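Local coordinates for dihydropteroate synthase (Stenotrophomonas maltophilia, PDB 7L6P), which probably catalyses the condensation of para-aminobenzoate with 6-hydroxymethyl-7,8-dihydropterin diphosphate, giving the folate precursor 7,8-dihydropteroate, at residues A28-I33 with D278-W283; Q180-A185 with F190-L195; H56-V61 with E96-R101. One frame throughout, in Å; residues are numbered along the deposited sequence.

The chain folds into an eight-stranded TIM barrel, and the three contacts sample it at different points around the ring. Contact 1 opens first, on strand 29-35, and closes last, on helix 273-287, so its loop takes in almost the whole barrel and contains both of the others. Contact 3 opens soon after that strand, on helix 49-62, and closes on helix 84-101; Leu60 of its first segment touches Gly32 and Ile33 of contact 1. Contact 2 follows in series, a short closure from helix 170-188 to the turn before strand 195-198, its centre about 26 Å from that of contact 1 and about 29 Å from that of contact 3.

Contact 1: A28-I33 with D278-W283; sequences ARVMGI and DALKIW
Leu280 reaches from the last helix of the barrel, 273-287, to Ala28, just before the first barrel strand, 29-35, and to Val30 within it. Its CB points at the other segment but is still 5.4 Å from Ala28 CB. CG comes next, turned beside the backbone N of Leu280 (chi1 -71°), and it too stops short, 4.8 Å from the same Ala28 CB. From there the branches part. CD1 continues the chain outward, trans to CA (chi2 -175°), and is the atom that arrives: Ala28 CB lies 3.8 Å from Leu280 CD1, and Val30 CG2 lies 3.9 Å from that same CD1. The two carbons it meets are 6.3 Å apart, Ala28 CB to Val30 CG2, so the methyl settles into the notch between them. CD2 takes the other branch and remains 4.6 Å from Ala28 CB.

Val30 offers CG2, the branch beside its own backbone N, and the valine and leucine side chains meet at a slant. Val30 also packs on Val273 and Val277 of the same helix and on Val270, while Met31, the next residue along, packs on Ile267 and Arg269 of the last strand and on Leu67 and Asp69 of the second. Backbone bonds from Arg29 and Met31 to Val268 join first strand to last and close the TIM barrel. Away from this contact, the helix meets the second subunit, where Asp278 forms a salt bridge to Arg243 of that chain.

Every atom that meets across the contact is a buried apolar carbon, so the helix is held to the start of the strand and the residue before it by van der Waals contact and exclusion of water, with nothing directional to fix the register.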
loop_
_atom_site.group_PDB
_atom_site.type_symbol
_atom_site.label_atom_id
_atom_site.label_comp_id
_atom_site.label_asym_id
_atom_site.label_seq_id
_atom_site.Cartn_x
_atom_site.Cartn_y
_atom_site.Cartn_z
ATOM N N ALA A 28 -0.452 2.115 -14.530
ATOM C CA ALA A 28 0.920 2.205 -14.047
ATOM C C ALA A 28 1.686 0.951 -14.429
ATOM O O ALA A 28 1.138 -0.149 -14.429
ATOM C CB ALA A 28 0.946 2.397 -12.533
ATOM N N ARG A 29 2.937 1.123 -14.834
ATOM C CA ARG A 29 3.782 -0.004 -15.201
ATOM C C ARG A 29 4.888 -0.169 -14.168
ATOM O O ARG A 29 5.318 0.807 -13.549
ATOM C CB ARG A 29 4.378 0.191 -16.590
ATOM C CG ARG A 29 3.282 0.303 -17.602
ATOM C CD ARG A 29 2.400 -0.896 -17.423
ATOM N NE ARG A 29 1.414 -1.053 -18.475
ATOM C CZ ARG A 29 0.988 -2.230 -18.901
ATOM N NH1 ARG A 29 1.512 -3.355 -18.439
ATOM N NH2 ARG A 29 -0.042 -2.281 -19.747
ATOM N N VAL A 30 5.323 -1.416 -13.966
ATOM C CA VAL A 30 6.324 -1.734 -12.954
ATOM C C VAL A 30 7.662 -2.009 -13.628
ATOM O O VAL A 30 7.780 -2.932 -14.447
ATOM C CB VAL A 30 5.912 -2.934 -12.097
ATOM C CG1 VAL A 30 6.983 -3.146 -11.056
ATOM C CG2 VAL A 30 4.544 -2.704 -11.473
ATOM N N MET A 31 8.673 -1.223 -13.249
ATOM C CA MET A 31 10.047 -1.365 -13.715
ATOM C C MET A 31 10.847 -2.096 -12.646
ATOM O O MET A 31 10.933 -1.620 -11.509
ATOM C CB MET A 31 10.647 0.017 -14.002
ATOM C CG MET A 31 12.139 0.042 -14.304
ATOM S SD MET A 31 12.852 1.715 -14.338
ATOM C CE MET A 31 12.773 2.187 -16.078
ATOM N N GLY A 32 11.415 -3.249 -12.996
ATOM C CA GLY A 32 12.243 -4.000 -12.059
ATOM C C GLY A 32 13.693 -3.531 -12.037
ATOM O O GLY A 32 14.280 -3.232 -13.070
ATOM N N ILE A 33 14.273 -3.503 -10.848
ATOM C CA ILE A 33 15.650 -3.048 -10.668
ATOM C C ILE A 33 16.588 -4.245 -10.762
ATOM O O ILE A 33 16.400 -5.245 -10.065
ATOM C CB ILE A 33 15.809 -2.309 -9.334
ATOM C CG1 ILE A 33 14.923 -1.060 -9.351
ATOM C CG2 ILE A 33 17.300 -2.012 -9.023
ATOM C CD1 ILE A 33 14.870 -0.331 -8.047
ATOM N N ASP A 278 0.832 -6.665 -7.086
ATOM C CA ASP A 278 -0.364 -7.022 -6.322
ATOM C C ASP A 278 -1.092 -5.779 -5.832
ATOM O O ASP A 278 -2.325 -5.717 -5.884
ATOM C CB ASP A 278 -0.011 -7.924 -5.132
ATOM C CG ASP A 278 0.344 -9.355 -5.542
ATOM O OD1 ASP A 278 0.387 -9.647 -6.760
ATOM O OD2 ASP A 278 0.590 -10.195 -4.631
ATOM N N ALA A 279 -0.351 -4.790 -5.322
ATOM C CA ALA A 279 -0.986 -3.541 -4.907
ATOM C C ALA A 279 -1.642 -2.812 -6.088
ATOM O O ALA A 279 -2.752 -2.278 -5.958
ATOM C CB ALA A 279 0.036 -2.633 -4.234
ATOM N N LEU A 280 -0.962 -2.751 -7.241
ATOM C CA LEU A 280 -1.522 -1.997 -8.365
ATOM C C LEU A 280 -2.773 -2.667 -8.927
ATOM O O LEU A 280 -3.687 -1.971 -9.391
ATOM C CB LEU A 280 -0.459 -1.777 -9.451
ATOM C CG LEU A 280 0.617 -0.765 -9.003
ATOM C CD1 LEU A 280 1.667 -0.397 -10.078
ATOM C CD2 LEU A 280 -0.052 0.499 -8.481
ATOM N N LYS A 281 -2.854 -4.003 -8.860
ATOM C CA LYS A 281 -4.062 -4.682 -9.319
ATOM C C LYS A 281 -5.245 -4.328 -8.426
ATOM O O LYS A 281 -6.346 -4.057 -8.925
ATOM C CB LYS A 281 -3.836 -6.186 -9.363
ATOM C CG LYS A 281 -2.929 -6.619 -10.498
ATOM C CD LYS A 281 -2.896 -8.127 -10.602
ATOM C CE LYS A 281 -2.104 -8.607 -11.811
ATOM N NZ LYS A 281 -2.180 -10.119 -11.876
ATOM N N ILE A 282 -5.023 -4.267 -7.104
ATOM C CA ILE A 282 -6.077 -3.803 -6.203
ATOM C C ILE A 282 -6.482 -2.380 -6.550
ATOM O O ILE A 282 -7.673 -2.044 -6.595
ATOM C CB ILE A 282 -5.636 -3.935 -4.734
ATOM C CG1 ILE A 282 -5.253 -5.391 -4.433
ATOM C CG2 ILE A 282 -6.715 -3.410 -3.785
ATOM C CD1 ILE A 282 -6.315 -6.394 -4.847
ATOM N N TRP A 283 -5.502 -1.524 -6.824
ATOM C CA TRP A 283 -5.820 -0.155 -7.195
ATOM C C TRP A 283 -6.684 -0.123 -8.443
ATOM O O TRP A 283 -7.744 0.515 -8.461
ATOM C CB TRP A 283 -4.532 0.637 -7.407
ATOM C CG TRP A 283 -4.752 2.014 -7.931
ATOM C CD1 TRP A 283 -4.227 2.554 -9.074
ATOM C CD2 TRP A 283 -5.585 3.028 -7.353
ATOM N NE1 TRP A 283 -4.638 3.859 -9.208
ATOM C CE2 TRP A 283 -5.481 4.170 -8.173
ATOM C CE3 TRP A 283 -6.385 3.091 -6.198
ATOM C CZ2 TRP A 283 -6.159 5.357 -7.889
ATOM C CZ3 TRP A 283 -7.058 4.272 -5.915
ATOM C CH2 TRP A 283 -6.946 5.386 -6.765
#

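Contact 2: Q180-A185 with F190-L195; sequences QRLFAA and FAKKNL
Ala185 meets Phe190 twice, through its backbone and through its methyl. The amide N of Phe190 bonds to Ala185 O at 3.1 Å, nearly straight at 165°, and the same oxygen sits at the edge of the Phe190 ring, near its plane, 3.5 Å from CD1. Ala185 CB packs 3.8 Å from Phe190 CD1 and 4.0 Å from Leu195 CD2. One turn back, Leu182 and Leu195 lie flank to flank, pointing opposite ways, with Leu182 CD2 4.1 Å from Leu195 CB. Lys192 lies alongside: two successive folded torsions, chi1 -89° and chi2 -83°, curl its chain back until NZ is 4.2 Å from Leu182 CD2.

The bond from Phe190 N spans five residues, the six-to-one pattern found in a Schellman motif, and it lies where helix 170-188 gives way to the turn leading into barrel strand 195-198.

Further out, Leu151 of the neighbouring strand 149-152 touches both Leu182 and Leu195. The Phe190 ring rests on Ala142 and Ala143 of helix 138-145 and on Val149. Arg181, which does not touch 190-195, gives NE to Gly132 O and, through NH1, a 3.2 Å hydrogen bond to Gln180 OE1.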
loop_
_atom_site.group_PDB
_atom_site.type_symbol
_atom_site.label_atom_id
_atom_site.label_comp_id
_atom_site.label_asym_id
_atom_site.label_seq_id
_atom_site.Cartn_x
_atom_site.Cartn_y
_atom_site.Cartn_z
ATOM N N GLN A 180 13.787 23.013 -17.724
ATOM C CA GLN A 180 14.989 23.392 -18.461
ATOM C C GLN A 180 15.663 22.202 -19.113
ATOM O O GLN A 180 16.187 22.327 -20.222
ATOM C CB GLN A 180 15.972 24.116 -17.535
ATOM C CG GLN A 180 17.040 24.879 -18.243
ATOM C CD GLN A 180 18.262 24.043 -18.540
ATOM O OE1 GLN A 180 18.452 22.979 -17.964
ATOM N NE2 GLN A 180 19.098 24.513 -19.463
ATOM N N ARG A 181 15.618 21.041 -18.476
ATOM C CA ARG A 181 16.135 19.826 -19.094
ATOM C C ARG A 181 15.273 19.411 -20.281
ATOM O O ARG A 181 15.797 18.929 -21.290
ATOM C CB ARG A 181 16.207 18.696 -18.058
ATOM C CG ARG A 181 17.026 19.005 -16.822
ATOM C CD ARG A 181 18.369 19.619 -17.177
ATOM N NE ARG A 181 19.136 18.774 -18.086
ATOM C CZ ARG A 181 20.023 19.241 -18.963
ATOM N NH1 ARG A 181 20.283 20.535 -19.063
ATOM N NH2 ARG A 181 20.654 18.390 -19.769
ATOM N N LEU A 182 13.948 19.568 -20.174
ATOM C CA LEU A 182 13.083 19.265 -21.313
ATOM C C LEU A 182 13.368 20.202 -22.480
ATOM O O LEU A 182 13.491 19.752 -23.624
ATOM C CB LEU A 182 11.606 19.335 -20.907
ATOM C CG LEU A 182 11.050 18.201 -20.008
ATOM C CD1 LEU A 182 9.740 18.605 -19.324
ATOM C CD2 LEU A 182 10.844 16.914 -20.795
ATOM N N PHE A 183 13.526 21.505 -22.210
ATOM C CA PHE A 183 13.853 22.433 -23.291
ATOM C C PHE A 183 15.205 22.122 -23.910
ATOM O O PHE A 183 15.354 22.164 -25.133
ATOM C CB PHE A 183 13.823 23.885 -22.829
ATOM C CG PHE A 183 14.199 24.846 -23.922
ATOM C CD1 PHE A 183 13.263 25.218 -24.878
ATOM C CD2 PHE A 183 15.485 25.368 -24.004
ATOM C CE1 PHE A 183 13.590 26.083 -25.904
ATOM C CE2 PHE A 183 15.833 26.225 -25.006
ATOM C CZ PHE A 183 14.875 26.602 -25.978
ATOM N N ALA A 184 16.216 21.847 -23.083
ATOM C CA ALA A 184 17.516 21.496 -23.641
ATOM C C ALA A 184 17.411 20.230 -24.483
ATOM O O ALA A 184 17.989 20.148 -25.573
ATOM C CB ALA A 184 18.546 21.330 -22.520
ATOM N N ALA A 185 16.652 19.238 -24.008
ATOM C CA ALA A 185 16.406 18.056 -24.827
ATOM C C ALA A 185 15.665 18.429 -26.108
ATOM O O ALA A 185 15.980 17.919 -27.190
ATOM C CB ALA A 185 15.624 17.022 -24.028
ATOM N N PHE A 190 15.129 15.997 -29.527
ATOM C CA PHE A 190 14.225 14.961 -29.043
ATOM C C PHE A 190 12.803 15.233 -29.508
ATOM O O PHE A 190 12.323 16.363 -29.435
ATOM C CB PHE A 190 14.235 14.918 -27.506
ATOM C CG PHE A 190 15.307 14.062 -26.916
ATOM C CD1 PHE A 190 16.599 14.547 -26.768
ATOM C CD2 PHE A 190 15.014 12.781 -26.451
ATOM C CE1 PHE A 190 17.590 13.757 -26.206
ATOM C CE2 PHE A 190 16.003 11.985 -25.881
ATOM C CZ PHE A 190 17.289 12.470 -25.757
ATOM N N ALA A 191 12.086 14.172 -29.847
ATOM C CA ALA A 191 10.645 14.266 -29.943
ATOM C C ALA A 191 10.074 14.024 -28.554
ATOM O O ALA A 191 10.720 13.405 -27.707
ATOM C CB ALA A 191 10.095 13.250 -30.943
ATOM N N LYS A 192 8.891 14.591 -28.297
ATOM C CA LYS A 192 8.301 14.503 -26.961
ATOM C C LYS A 192 7.968 13.071 -26.578
ATOM O O LYS A 192 8.056 12.709 -25.392
ATOM C CB LYS A 192 7.044 15.368 -26.870
ATOM C CG LYS A 192 7.305 16.805 -26.449
ATOM C CD LYS A 192 7.428 16.936 -24.940
ATOM C CE LYS A 192 7.565 18.395 -24.489
ATOM N NZ LYS A 192 7.593 18.455 -22.972
ATOM N N LYS A 193 7.586 12.237 -27.551
ATOM C CA LYS A 193 7.290 10.845 -27.217
ATOM C C LYS A 193 8.484 10.140 -26.587
ATOM O O LYS A 193 8.316 9.074 -25.985
ATOM C CB LYS A 193 6.822 10.069 -28.453
ATOM C CG LYS A 193 7.798 10.024 -29.601
ATOM C CD LYS A 193 7.252 9.155 -30.747
ATOM C CE LYS A 193 8.358 8.413 -31.504
ATOM N NZ LYS A 193 9.277 9.368 -32.215
ATOM N N ASN A 194 9.683 10.700 -26.716
ATOM C CA ASN A 194 10.878 10.063 -26.198
ATOM C C ASN A 194 11.355 10.674 -24.886
ATOM O O ASN A 194 12.522 10.499 -24.533
ATOM C CB ASN A 194 11.991 10.096 -27.248
ATOM C CG ASN A 194 11.844 8.982 -28.274
ATOM O OD1 ASN A 194 11.257 7.942 -27.986
ATOM N ND2 ASN A 194 12.403 9.176 -29.455
ATOM N N LEU A 195 10.479 11.343 -24.129
ATOM C CA LEU A 195 10.896 11.979 -22.879
ATOM C C LEU A 195 9.982 11.627 -21.706
ATOM O O LEU A 195 8.750 11.676 -21.812
ATOM C CB LEU A 195 10.960 13.501 -23.041
ATOM C CG LEU A 195 12.099 13.934 -23.966
ATOM C CD1 LEU A 195 11.874 15.345 -24.543
ATOM C CD2 LEU A 195 13.426 13.834 -23.222
#

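Contact 3: H56-V61 with E96-R101; sequences HGLKLV and EQLAAR
Gly57 and Leu58 face Leu98 where two successive outer helices of the TIM barrel, 49-62 and 84-101, lie side by side. The short segments run in broadly the same direction, crossing at -35°, with axes 10.6 Å apart at closest approach.

The apolar packing centres on one methyl. Leu98 CD2 comes over the bare backbone of Gly57, 4.1 Å from its CA, a position a glycine leaves accessible. The same CD2 lies 4.1 Å from Leu58 CD2, the two leucine side chains inclined to each other. Leu98 also rests on Val54 and on Ile70 of strand 67-71, which ties this helix pair to the barrel wall beneath.

A second kind of contact, aliphatic against a charged group, lies on the more exposed side, where Arg101 is. Arg101 starts toward the other helix and then bends at chi3 (69°), bringing its guanidinium against Leu58, whose side chain it crosses at about a right angle. The lower part of the arginine takes part as well, with CB 4.2 Å from Leu58 CD2. At the guanidinium the methyl Leu58 CD1 stands 3.9 Å from Arg101 CZ and 3.5 Å from Arg101 NH2.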
loop_
_atom_site.group_PDB
_atom_site.type_symbol
_atom_site.label_atom_id
_atom_site.label_comp_id
_atom_site.label_asym_id
_atom_site.label_seq_id
_atom_site.Cartn_x
_atom_site.Cartn_y
_atom_site.Cartn_z
ATOM N N HIS A 56 18.114 -13.033 -12.375
ATOM C CA HIS A 56 17.324 -12.120 -11.558
ATOM C C HIS A 56 16.356 -11.316 -12.419
ATOM O O HIS A 56 15.195 -11.118 -12.040
ATOM C CB HIS A 56 18.259 -11.203 -10.765
ATOM C CG HIS A 56 17.553 -10.185 -9.923
ATOM N ND1 HIS A 56 16.663 -10.526 -8.929
ATOM C CD2 HIS A 56 17.623 -8.834 -9.914
ATOM C CE1 HIS A 56 16.201 -9.428 -8.356
ATOM N NE2 HIS A 56 16.770 -8.387 -8.933
ATOM N N GLY A 57 16.811 -10.854 -13.585
ATOM C CA GLY A 57 15.919 -10.129 -14.481
ATOM C C GLY A 57 14.749 -10.980 -14.939
ATOM O O GLY A 57 13.604 -10.522 -14.980
ATOM N N LEU A 58 15.032 -12.227 -15.324
ATOM C CA LEU A 58 13.981 -13.165 -15.707
ATOM C C LEU A 58 12.981 -13.378 -14.578
ATOM O O LEU A 58 11.776 -13.486 -14.822
ATOM C CB LEU A 58 14.615 -14.490 -16.112
ATOM C CG LEU A 58 15.563 -14.372 -17.309
ATOM C CD1 LEU A 58 16.284 -15.681 -17.573
ATOM C CD2 LEU A 58 14.808 -13.943 -18.540
ATOM N N LYS A 59 13.465 -13.454 -13.334
ATOM C CA LYS A 59 12.576 -13.661 -12.190
ATOM C C LYS A 59 11.668 -12.462 -11.961
ATOM O O LYS A 59 10.485 -12.626 -11.638
ATOM C CB LYS A 59 13.397 -13.938 -10.930
ATOM C CG LYS A 59 12.614 -13.825 -9.615
ATOM C CD LYS A 59 13.577 -13.456 -8.467
ATOM C CE LYS A 59 12.865 -12.926 -7.208
ATOM N NZ LYS A 59 13.187 -11.476 -6.948
ATOM N N LEU A 60 12.197 -11.252 -12.136
ATOM C CA LEU A 60 11.365 -10.068 -11.975
ATOM C C LEU A 60 10.274 -10.032 -13.031
ATOM O O LEU A 60 9.146 -9.604 -12.757
ATOM C CB LEU A 60 12.228 -8.802 -12.039
ATOM C CG LEU A 60 13.168 -8.618 -10.834
ATOM C CD1 LEU A 60 13.809 -7.235 -10.835
ATOM C CD2 LEU A 60 12.419 -8.888 -9.523
ATOM N N VAL A 61 10.589 -10.499 -14.241
ATOM C CA VAL A 61 9.590 -10.540 -15.298
ATOM C C VAL A 61 8.472 -11.512 -14.937
ATOM O O VAL A 61 7.294 -11.144 -14.939
ATOM C CB VAL A 61 10.251 -10.889 -16.642
ATOM C CG1 VAL A 61 9.185 -11.172 -17.715
ATOM C CG2 VAL A 61 11.166 -9.746 -17.078
ATOM N N GLU A 96 22.435 -7.678 -23.494
ATOM C CA GLU A 96 22.340 -8.535 -24.674
ATOM C C GLU A 96 21.504 -9.774 -24.387
ATOM O O GLU A 96 20.578 -10.100 -25.140
ATOM C CB GLU A 96 23.730 -8.938 -25.173
ATOM C CG GLU A 96 24.446 -7.870 -25.982
ATOM C CD GLU A 96 25.881 -8.247 -26.304
ATOM O OE1 GLU A 96 26.469 -9.063 -25.566
ATOM O OE2 GLU A 96 26.414 -7.748 -27.316
ATOM N N GLN A 97 21.798 -10.460 -23.279
ATOM C CA GLN A 97 21.123 -11.721 -22.980
ATOM C C GLN A 97 19.669 -11.496 -22.583
ATOM O O GLN A 97 18.774 -12.215 -23.045
ATOM C CB GLN A 97 21.870 -12.473 -21.882
ATOM C CG GLN A 97 22.929 -13.418 -22.412
ATOM C CD GLN A 97 23.885 -13.885 -21.329
ATOM O OE1 GLN A 97 23.628 -14.882 -20.644
ATOM N NE2 GLN A 97 24.993 -13.161 -21.162
ATOM N N LEU A 98 19.414 -10.520 -21.706
ATOM C CA LEU A 98 18.038 -10.244 -21.295
ATOM C C LEU A 98 17.182 -9.809 -22.478
ATOM O O LEU A 98 15.987 -10.120 -22.535
ATOM C CB LEU A 98 18.009 -9.187 -20.194
ATOM C CG LEU A 98 18.351 -9.717 -18.809
ATOM C CD1 LEU A 98 18.475 -8.559 -17.842
ATOM C CD2 LEU A 98 17.307 -10.715 -18.340
ATOM N N ALA A 99 17.763 -9.047 -23.403
ATOM C CA ALA A 99 17.031 -8.649 -24.601
ATOM C C ALA A 99 16.605 -9.863 -25.415
ATOM O O ALA A 99 15.516 -9.881 -25.999
ATOM C CB ALA A 99 17.882 -7.706 -25.456
ATOM N N ALA A 100 17.449 -10.888 -25.458
ATOM C CA ALA A 100 17.175 -12.069 -26.262
ATOM C C ALA A 100 16.235 -13.058 -25.583
ATOM O O ALA A 100 15.740 -13.971 -26.252
ATOM C CB ALA A 100 18.489 -12.768 -26.621
ATOM N N ARG A 101 15.989 -12.920 -24.278
ATOM C CA ARG A 101 15.207 -13.904 -23.543
ATOM C C ARG A 101 13.930 -13.344 -22.928
ATOM O O ARG A 101 13.201 -14.096 -22.272
ATOM C CB ARG A 101 16.078 -14.555 -22.461
ATOM C CG ARG A 101 17.181 -15.405 -23.079
ATOM C CD ARG A 101 18.299 -15.735 -22.121
ATOM N NE ARG A 101 17.874 -16.643 -21.067
ATOM C CZ ARG A 101 18.702 -17.189 -20.189
ATOM N NH1 ARG A 101 20.005 -16.944 -20.226
ATOM N NH2 ARG A 101 18.216 -18.012 -19.262
#